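Local coordinates for CRISPR-associated protein CasA/Cse1 (Thermus thermophilus, PDB 4AN8) that serves in the Cascade ribonucleoprotein complex of type I-E CRISPR immunity, where it probably takes part in selecting foreign DNA for attack, at residues Ala43-Pro48 / Gln197-Thr202; Leu191-Gly196 / Arg344-Val349; Leu382-Glu387 / Asp455-Ala460. All blocks are in the same frame, centred on the assembly; numbering follows the deposited sequence.

Contact 1 of 3, residues Ala43-Pro48 / Gln197-Thr202; sequences ARIETP and QNLLET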
loop_
_atom_site.group_PDB
_atom_site.type_symbol
_atom_site.label_atom_id
_atom_site.label_comp_id
_atom_site.label_asym_id
_atom_site.label_seq_id
_atom_site.Cartn_x
_atom_site.Cartn_y
_atom_site.Cartn_z
ATOM N N ALA A 43 -11.680 12.371 -10.602
ATOM C CA ALA A 43 -10.243 12.324 -10.834
ATOM C C ALA A 43 -9.656 11.147 -10.063
ATOM O O ALA A 43 -8.765 10.442 -10.549
ATOM C CB ALA A 43 -9.566 13.653 -10.411
ATOM N N ARG A 44 -10.166 10.931 -8.859
ATOM C CA ARG A 44 -9.658 9.863 -8.010
ATOM C C ARG A 44 -10.411 9.805 -6.683
ATOM O O ARG A 44 -11.175 10.717 -6.335
ATOM C CB ARG A 44 -8.177 10.091 -7.715
ATOM C CG ARG A 44 -7.914 11.407 -7.051
ATOM C CD ARG A 44 -6.471 11.537 -6.636
ATOM N NE ARG A 44 -6.206 12.849 -6.066
ATOM C CZ ARG A 44 -5.809 13.905 -6.776
ATOM N NH1 ARG A 44 -5.624 13.804 -8.091
ATOM N NH2 ARG A 44 -5.590 15.063 -6.170
ATOM N N ILE A 45 -10.183 8.717 -5.955
ATOM C CA ILE A 45 -10.576 8.634 -4.571
ATOM C C ILE A 45 -9.593 9.495 -3.811
ATOM O O ILE A 45 -8.381 9.379 -4.015
ATOM C CB ILE A 45 -10.530 7.188 -4.082
ATOM C CG1 ILE A 45 -11.799 6.463 -4.547
ATOM C CG2 ILE A 45 -10.407 7.151 -2.575
ATOM C CD1 ILE A 45 -11.781 5.022 -4.285
ATOM N N GLU A 46 -10.123 10.372 -2.963
ATOM C CA GLU A 46 -9.362 11.451 -2.364
ATOM C C GLU A 46 -9.480 11.456 -0.838
ATOM O O GLU A 46 -10.499 11.871 -0.270
ATOM C CB GLU A 46 -9.843 12.790 -2.921
ATOM C CG GLU A 46 -9.190 14.021 -2.282
ATOM C CD GLU A 46 -7.739 14.224 -2.699
ATOM O OE1 GLU A 46 -7.194 13.406 -3.480
ATOM O OE2 GLU A 46 -7.141 15.223 -2.249
ATOM N N THR A 47 -8.424 11.028 -0.170
ATOM C CA THR A 47 -8.433 10.979 1.270
ATOM C C THR A 47 -7.034 11.263 1.790
ATOM O O THR A 47 -6.048 10.915 1.142
ATOM C CB THR A 47 -8.924 9.583 1.771
ATOM O OG1 THR A 47 -8.622 9.446 3.163
ATOM C CG2 THR A 47 -8.237 8.449 0.976
ATOM N N PRO A 48 -6.934 11.907 2.957
ATOM C CA PRO A 48 -5.609 12.067 3.557
ATOM C C PRO A 48 -5.005 10.729 3.999
ATOM O O PRO A 48 -3.786 10.595 4.025
ATOM C CB PRO A 48 -5.870 12.972 4.770
ATOM C CG PRO A 48 -7.310 12.810 5.076
ATOM C CD PRO A 48 -7.996 12.542 3.753
ATOM N N GLN A 197 -5.899 8.718 -14.960
ATOM C CA GLN A 197 -6.268 10.136 -14.889
ATOM C C GLN A 197 -7.673 10.343 -14.339
ATOM O O GLN A 197 -8.072 11.458 -14.030
ATOM C CB GLN A 197 -6.115 10.819 -16.247
ATOM C CG GLN A 197 -4.670 11.013 -16.659
ATOM C CD GLN A 197 -4.435 12.334 -17.365
ATOM O OE1 GLN A 197 -4.623 12.442 -18.579
ATOM N NE2 GLN A 197 -4.029 13.351 -16.603
ATOM N N ASN A 198 -8.433 9.259 -14.244
ATOM C CA ASN A 198 -9.692 9.299 -13.526
ATOM C C ASN A 198 -9.881 7.969 -12.834
ATOM O O ASN A 198 -9.090 7.048 -13.022
ATOM C CB ASN A 198 -10.869 9.629 -14.453
ATOM C CG ASN A 198 -10.940 8.717 -15.656
ATOM O OD1 ASN A 198 -10.961 7.497 -15.531
ATOM N ND2 ASN A 198 -10.981 9.306 -16.835
ATOM N N LEU A 199 -10.931 7.885 -12.034
ATOM C CA LEU A 199 -11.206 6.703 -11.250
ATOM C C LEU A 199 -11.479 5.502 -12.147
ATOM O O LEU A 199 -11.106 4.374 -11.806
ATOM C CB LEU A 199 -12.395 6.964 -10.303
ATOM C CG LEU A 199 -12.736 5.786 -9.366
ATOM C CD1 LEU A 199 -11.489 5.327 -8.539
ATOM C CD2 LEU A 199 -13.941 6.108 -8.452
ATOM N N LEU A 200 -12.143 5.715 -13.281
ATOM C CA LEU A 200 -12.345 4.601 -14.205
ATOM C C LEU A 200 -11.016 3.998 -14.619
ATOM O O LEU A 200 -10.841 2.779 -14.558
ATOM C CB LEU A 200 -13.116 5.017 -15.463
ATOM C CG LEU A 200 -13.203 3.932 -16.536
ATOM C CD1 LEU A 200 -14.089 2.833 -16.052
ATOM C CD2 LEU A 200 -13.762 4.529 -17.830
ATOM N N GLU A 201 -10.074 4.835 -15.030
ATOM C CA GLU A 201 -8.783 4.319 -15.484
ATOM C C GLU A 201 -8.088 3.564 -14.354
ATOM O O GLU A 201 -7.539 2.468 -14.557
ATOM C CB GLU A 201 -7.885 5.442 -16.012
ATOM C CG GLU A 201 -8.442 6.109 -17.264
ATOM C CD GLU A 201 -7.552 7.228 -17.841
ATOM O OE1 GLU A 201 -6.513 7.599 -17.254
ATOM O OE2 GLU A 201 -7.915 7.749 -18.909
ATOM N N THR A 202 -8.133 4.154 -13.160
ATOM C CA THR A 202 -7.462 3.561 -12.018
ATOM C C THR A 202 -8.037 2.171 -11.719
ATOM O O THR A 202 -7.287 1.199 -11.667
ATOM C CB THR A 202 -7.500 4.483 -10.791
ATOM O OG1 THR A 202 -6.757 5.666 -11.094
ATOM C CG2 THR A 202 -6.872 3.784 -9.565
HETATM O O HOH W 1 -7.991 7.666 -9.850
#
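The flat peptide group of A43 meets N198 across the contact: the A43 O lies 3.3 Å from N198 CA, a CA-H...O contact with an angle of 137° at the hydrogen. The motif is the N-cap of helix 199-206 set beside the short, weakly bonded strand 44-45, at the edge of the small antiparallel sheet built on strand 19-23. The other flat groups turn to their own segments. E46 OE1 sits at the edge of the R44 guanidinium, near its plane, 2.8 Å from R44 NE in a salt bridge; seen from the carboxylate, R44 NE comes on the syn side, tilted from its plane. The E201 carboxylate is approached from above its plane by Q197 N, which hydrogen-bonds to OE1. N198 is the cap residue: its OD1 accepts from E201 N at 2.9 Å, with the donor nearly in line with the C=O bond. Because Q197 lies one residue before the cap, its bond to E201 is not the return bond of a capping box. The apolar touch is slight. L199 swings CG anti to its backbone N (chi1 -177°), and its CD1 comes 4.2 Å from I45 CG1, the two side chains meeting at a slant. I45 is buried, packed on I19 and V21 of the neighbouring strand and on L56 and H57 of helix 50-67, while L199 rests on F42 and is also tied to it through the backbone. One water makes a polar link between the segments: it donates to A43 O at 3.0 Å and is hydrogen-bonded to T202 OG1 at 2.7 Å.

Contact 2 of 3, residues Leu191-Gly196 / Arg344-Val349; sequences LFLPTG and RVLGQV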
loop_
_atom_site.group_PDB
_atom_site.type_symbol
_atom_site.label_atom_id
_atom_site.label_comp_id
_atom_site.label_asym_id
_atom_site.label_seq_id
_atom_site.Cartn_x
_atom_site.Cartn_y
_atom_site.Cartn_z
ATOM N N LEU A 191 1.312 -1.883 -0.711
ATOM C CA LEU A 191 0.343 -2.156 -1.777
ATOM C C LEU A 191 0.634 -1.352 -3.051
ATOM O O LEU A 191 0.800 -0.127 -2.988
ATOM C CB LEU A 191 -1.073 -1.865 -1.287
ATOM C CG LEU A 191 -1.446 -2.686 -0.038
ATOM C CD1 LEU A 191 -2.889 -2.368 0.394
ATOM C CD2 LEU A 191 -1.266 -4.195 -0.284
ATOM N N PHE A 192 0.694 -2.044 -4.189
ATOM C CA PHE A 192 0.898 -1.385 -5.480
ATOM C C PHE A 192 -0.422 -1.027 -6.146
ATOM O O PHE A 192 -1.229 -1.910 -6.494
ATOM C CB PHE A 192 1.757 -2.232 -6.418
ATOM C CG PHE A 192 3.170 -2.374 -5.957
ATOM C CD1 PHE A 192 3.482 -3.190 -4.880
ATOM C CD2 PHE A 192 4.194 -1.675 -6.581
ATOM C CE1 PHE A 192 4.788 -3.325 -4.448
ATOM C CE2 PHE A 192 5.517 -1.797 -6.143
ATOM C CZ PHE A 192 5.814 -2.625 -5.080
ATOM N N LEU A 193 -0.632 0.271 -6.327
ATOM C CA LEU A 193 -1.865 0.750 -6.936
ATOM C C LEU A 193 -1.608 1.656 -8.126
ATOM O O LEU A 193 -1.527 2.870 -7.978
ATOM C CB LEU A 193 -2.718 1.491 -5.898
ATOM C CG LEU A 193 -4.042 2.009 -6.449
ATOM C CD1 LEU A 193 -5.134 0.944 -6.267
ATOM C CD2 LEU A 193 -4.429 3.335 -5.793
ATOM N N PRO A 194 -1.469 1.072 -9.320
ATOM C CA PRO A 194 -1.348 1.895 -10.522
ATOM C C PRO A 194 -2.542 2.836 -10.627
ATOM O O PRO A 194 -3.655 2.496 -10.206
ATOM C CB PRO A 194 -1.393 0.875 -11.651
ATOM C CG PRO A 194 -0.867 -0.357 -11.036
ATOM C CD PRO A 194 -1.393 -0.363 -9.626
ATOM N N THR A 195 -2.302 4.020 -11.179
ATOM C CA THR A 195 -3.274 5.090 -11.119
ATOM C C THR A 195 -3.330 5.799 -12.460
ATOM O O THR A 195 -2.287 6.055 -13.080
ATOM C CB THR A 195 -2.917 6.065 -9.979
ATOM O OG1 THR A 195 -3.280 5.467 -8.725
ATOM C CG2 THR A 195 -3.636 7.362 -10.115
ATOM N N GLY A 196 -4.548 6.073 -12.926
ATOM C CA GLY A 196 -4.733 6.737 -14.201
ATOM C C GLY A 196 -5.191 8.157 -13.988
ATOM O O GLY A 196 -4.943 8.729 -12.924
ATOM N N ARG A 344 0.985 4.429 -7.402
ATOM C CA ARG A 344 0.932 4.765 -5.984
ATOM C C ARG A 344 1.303 3.568 -5.121
ATOM O O ARG A 344 0.872 2.445 -5.391
ATOM C CB ARG A 344 -0.439 5.284 -5.608
ATOM C CG ARG A 344 -0.813 6.497 -6.381
ATOM C CD ARG A 344 -1.989 7.149 -5.755
ATOM N NE ARG A 344 -2.094 8.533 -6.191
ATOM C CZ ARG A 344 -2.687 9.477 -5.474
ATOM N NH1 ARG A 344 -3.215 9.172 -4.292
ATOM N NH2 ARG A 344 -2.746 10.720 -5.936
ATOM N N VAL A 345 2.125 3.791 -4.108
ATOM C CA VAL A 345 2.386 2.751 -3.127
ATOM C C VAL A 345 1.744 3.171 -1.812
ATOM O O VAL A 345 1.968 4.284 -1.336
ATOM C CB VAL A 345 3.877 2.487 -2.925
ATOM C CG1 VAL A 345 4.065 1.352 -1.899
ATOM C CG2 VAL A 345 4.544 2.123 -4.272
ATOM N N LEU A 346 0.918 2.291 -1.259
ATOM C CA LEU A 346 0.181 2.550 -0.020
ATOM C C LEU A 346 0.437 1.442 1.000
ATOM O O LEU A 346 0.475 0.267 0.646
ATOM C CB LEU A 346 -1.325 2.614 -0.305
ATOM C CG LEU A 346 -1.773 3.466 -1.483
ATOM C CD1 LEU A 346 -3.269 3.263 -1.780
ATOM C CD2 LEU A 346 -1.437 4.934 -1.250
ATOM N N GLY A 347 0.596 1.806 2.264
ATOM C CA GLY A 347 0.803 0.816 3.310
ATOM C C GLY A 347 1.223 1.404 4.660
ATOM O O GLY A 347 1.304 2.619 4.815
ATOM N N GLN A 348 1.484 0.529 5.632
ATOM C CA GLN A 348 1.884 0.944 6.969
ATOM C C GLN A 348 3.330 0.586 7.158
ATOM O O GLN A 348 3.775 -0.433 6.650
ATOM C CB GLN A 348 1.127 0.162 8.061
ATOM C CG GLN A 348 -0.275 -0.067 7.806
ATOM C CD GLN A 348 -1.005 -0.632 9.003
ATOM O OE1 GLN A 348 -1.686 0.099 9.712
ATOM N NE2 GLN A 348 -0.920 -1.949 9.196
ATOM N N VAL A 349 4.047 1.393 7.925
ATOM C CA VAL A 349 5.334 0.955 8.436
ATOM C C VAL A 349 5.039 0.344 9.792
ATOM O O VAL A 349 4.455 1.000 10.664
ATOM C CB VAL A 349 6.311 2.118 8.634
ATOM C CG1 VAL A 349 7.698 1.569 9.017
ATOM C CG2 VAL A 349 6.375 2.953 7.375
#
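L193 sets CG anti to its backbone N (chi1 -179°) and L346 sets CG beside its N (chi1 -47°), which brings L193 CD2 4.2 Å from L346 CD1. R344, with CG likewise beside its N and the chain extended from there to NE, slants past T195, whose OG1 touches R344 CG at 3.6 Å. The guanidinium goes on to a salt bridge with E53 of helix 50-67. These are neighbouring strands of an antiparallel sheet in which 191-195 is an outermost strand and 342-351 the central one. L191 with L346 and L193 with R344 are hydrogen-bonded pairs, which together make four backbone bonds, among them L191 N to L346 O at 2.7 Å. F192 and V345 form the non-hydrogen-bonded pair between them. L191, L193, R344 and L346 share one face of the sheet, over helix 50-67; F192 and V345 lie on the opposite one, near A319 and F303. L193 O is gripped twice, since T195 OG1 donates to it at 3.2 Å from the face of its carbonyl plane opposite R344 N.

Contact 3 of 3, residues Leu382-Glu387 / Asp455-Ala460; sequences LKMAEE and DLWREA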
loop_
_atom_site.group_PDB
_atom_site.type_symbol
_atom_site.label_atom_id
_atom_site.label_comp_id
_atom_site.label_asym_id
_atom_site.label_seq_id
_atom_site.Cartn_x
_atom_site.Cartn_y
_atom_site.Cartn_z
ATOM N N LEU A 382 20.329 0.629 -9.436
ATOM C CA LEU A 382 20.141 0.416 -8.012
ATOM C C LEU A 382 21.414 -0.128 -7.395
ATOM O O LEU A 382 21.676 0.072 -6.216
ATOM C CB LEU A 382 18.965 -0.528 -7.746
ATOM C CG LEU A 382 17.664 0.152 -7.324
ATOM C CD1 LEU A 382 17.374 1.333 -8.217
ATOM C CD2 LEU A 382 16.502 -0.844 -7.309
ATOM N N LYS A 383 22.196 -0.835 -8.194
ATOM C CA LYS A 383 23.409 -1.467 -7.690
ATOM C C LYS A 383 24.475 -0.395 -7.460
ATOM O O LYS A 383 25.095 -0.345 -6.404
ATOM C CB LYS A 383 23.902 -2.538 -8.665
ATOM C CG LYS A 383 24.968 -3.458 -8.100
ATOM C CD LYS A 383 25.290 -4.576 -9.083
ATOM C CE LYS A 383 26.439 -5.463 -8.600
ATOM N NZ LYS A 383 27.761 -4.765 -8.627
ATOM N N MET A 384 24.662 0.471 -8.445
ATOM C CA MET A 384 25.533 1.622 -8.276
ATOM C C MET A 384 25.162 2.373 -7.003
ATOM O O MET A 384 26.020 2.606 -6.145
ATOM C CB MET A 384 25.435 2.551 -9.484
ATOM C CG MET A 384 25.929 1.925 -10.776
ATOM S SD MET A 384 25.341 2.756 -12.270
ATOM C CE MET A 384 25.927 4.425 -11.980
ATOM N N ALA A 385 23.882 2.741 -6.869
ATOM C CA ALA A 385 23.444 3.555 -5.750
ATOM C C ALA A 385 23.734 2.843 -4.435
ATOM O O ALA A 385 24.173 3.478 -3.471
ATOM C CB ALA A 385 21.973 3.943 -5.891
ATOM N N GLU A 386 23.560 1.522 -4.399
ATOM C CA GLU A 386 23.854 0.777 -3.160
ATOM C C GLU A 386 25.347 0.689 -2.844
ATOM O O GLU A 386 25.743 0.711 -1.676
ATOM C CB GLU A 386 23.237 -0.637 -3.148
ATOM C CG GLU A 386 21.701 -0.686 -3.151
ATOM C CD GLU A 386 21.060 -0.286 -1.813
ATOM O OE1 GLU A 386 21.758 -0.257 -0.780
ATOM O OE2 GLU A 386 19.844 0.006 -1.794
ATOM N N GLU A 387 26.176 0.573 -3.870
ATOM C CA GLU A 387 27.601 0.433 -3.636
ATOM C C GLU A 387 28.156 1.750 -3.094
ATOM O O GLU A 387 28.912 1.771 -2.128
ATOM C CB GLU A 387 28.328 0.019 -4.918
ATOM C CG GLU A 387 28.112 -1.443 -5.293
ATOM C CD GLU A 387 28.837 -1.854 -6.569
ATOM O OE1 GLU A 387 29.582 -1.017 -7.136
ATOM O OE2 GLU A 387 28.655 -3.017 -7.002
ATOM N N ASP A 455 23.390 7.099 -17.376
ATOM C CA ASP A 455 24.268 8.256 -17.323
ATOM C C ASP A 455 23.655 9.369 -16.491
ATOM O O ASP A 455 24.340 9.985 -15.676
ATOM C CB ASP A 455 24.601 8.750 -18.733
ATOM C CG ASP A 455 25.362 7.714 -19.544
ATOM O OD1 ASP A 455 26.268 7.056 -18.982
ATOM O OD2 ASP A 455 25.043 7.551 -20.741
ATOM N N LEU A 456 22.369 9.628 -16.687
ATOM C CA LEU A 456 21.684 10.608 -15.854
ATOM C C LEU A 456 21.789 10.191 -14.388
ATOM O O LEU A 456 21.991 11.021 -13.503
ATOM C CB LEU A 456 20.218 10.753 -16.267
ATOM C CG LEU A 456 19.957 11.558 -17.542
ATOM C CD1 LEU A 456 20.640 12.921 -17.463
ATOM C CD2 LEU A 456 20.399 10.798 -18.791
ATOM N N TRP A 457 21.680 8.893 -14.135
ATOM C CA TRP A 457 21.664 8.397 -12.771
ATOM C C TRP A 457 23.027 8.633 -12.139
ATOM O O TRP A 457 23.122 9.102 -10.995
ATOM C CB TRP A 457 21.314 6.912 -12.768
ATOM C CG TRP A 457 21.135 6.311 -11.413
ATOM C CD1 TRP A 457 21.821 5.262 -10.899
ATOM C CD2 TRP A 457 20.186 6.708 -10.404
ATOM N NE1 TRP A 457 21.372 4.975 -9.637
ATOM C CE2 TRP A 457 20.373 5.850 -9.304
ATOM C CE3 TRP A 457 19.210 7.712 -10.325
ATOM C CZ2 TRP A 457 19.616 5.953 -8.134
ATOM C CZ3 TRP A 457 18.469 7.831 -9.160
ATOM C CH2 TRP A 457 18.675 6.950 -8.077
ATOM N N ARG A 458 24.077 8.313 -12.891
ATOM C CA ARG A 458 25.446 8.485 -12.407
ATOM C C ARG A 458 25.702 9.941 -12.058
ATOM O O ARG A 458 26.333 10.241 -11.044
ATOM C CB ARG A 458 26.473 8.001 -13.426
ATOM C CG ARG A 458 27.889 7.987 -12.870
ATOM C CD ARG A 458 28.845 7.270 -13.804
ATOM N NE ARG A 458 28.184 6.169 -14.496
ATOM C CZ ARG A 458 27.848 6.196 -15.781
ATOM N NH1 ARG A 458 28.130 7.264 -16.517
ATOM N NH2 ARG A 458 27.241 5.152 -16.333
ATOM N N GLU A 459 25.184 10.842 -12.879
ATOM C CA GLU A 459 25.257 12.260 -12.558
ATOM C C GLU A 459 24.545 12.554 -11.238
ATOM O O GLU A 459 25.059 13.296 -10.390
ATOM C CB GLU A 459 24.657 13.104 -13.682
ATOM C CG GLU A 459 25.247 12.821 -15.056
ATOM C CD GLU A 459 26.764 12.924 -15.085
ATOM O OE1 GLU A 459 27.339 13.620 -14.219
ATOM O OE2 GLU A 459 27.384 12.299 -15.975
ATOM N N ALA A 460 23.363 11.972 -11.058
ATOM C CA ALA A 460 22.599 12.218 -9.838
ATOM C C ALA A 460 23.310 11.619 -8.633
ATOM O O ALA A 460 23.333 12.217 -7.569
ATOM C CB ALA A 460 21.179 11.675 -9.965
#
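A385 and W457 form the tight, buried part of this helix-helix contact. The methyl CB of A385 lies at the edge of the indole, close to the ring plane, 3.8 Å from W457 CZ2 and 3.9 Å from NE1. The same edge is fixed by a hydrogen bond from W457 NE1 to the carbonyl O of A381, one turn earlier in helix 372-403, so the buried N-H is satisfied and the ring is held in place against the helix. Toward solvent, the partly exposed M384 and R458 make the second half of the contact, where the touches are just as close but the side chains meet obliquely. M384 bends at its last torsion (chi3 57°), which brings the terminal CE to 3.8 Å from R458 NE and 3.9 Å from R458 CB; W457 CD1 is a more distant neighbour of CE at 4.3 Å. The R458 chain is itself bent at chi3, and its guanidinium turns back along its own helix to D455 in a salt bridge, NH1 of R458 to OD1 of D455 at 3.1 Å through the anti lone pair; a second bond from NH2 to the same oxygen is weak. The axes of the two segments run nearly parallel, 16° apart and 10.5 Å at closest approach, a spacing bridged by the large W457 and M384. The contact belongs to the C-terminal helical bundle characteristic of Cse1. Helix 429-446 packs on both partners: L437 and F441 touch A385 and L382, the ring of F444 meets W457, and Y433 hydrogen-bonds to A385 O.

From the N terminus, 43-48 waits through 148 residues until 197-202 closes contact 1. Strand 191-195, just before that return, opens contact 2, which strand 342-351 completes 147 residues later, so the two contacts cross along the chain. They touch where strand 191-195 runs into helix 199-206: T202 OG1 probably accepts a hydrogen bond from G196 N, joining the helix start to the end of strand 191-195, an outer strand of the sheet with 342-351 and 354-364. Contact 3 follows in series, closing a shorter, largely helical loop of 67 residues. It stands apart, its centre about 25 Å from that of contact 2 and about 33 Å from that of contact 1, and ties two helices of the C-terminal bundle.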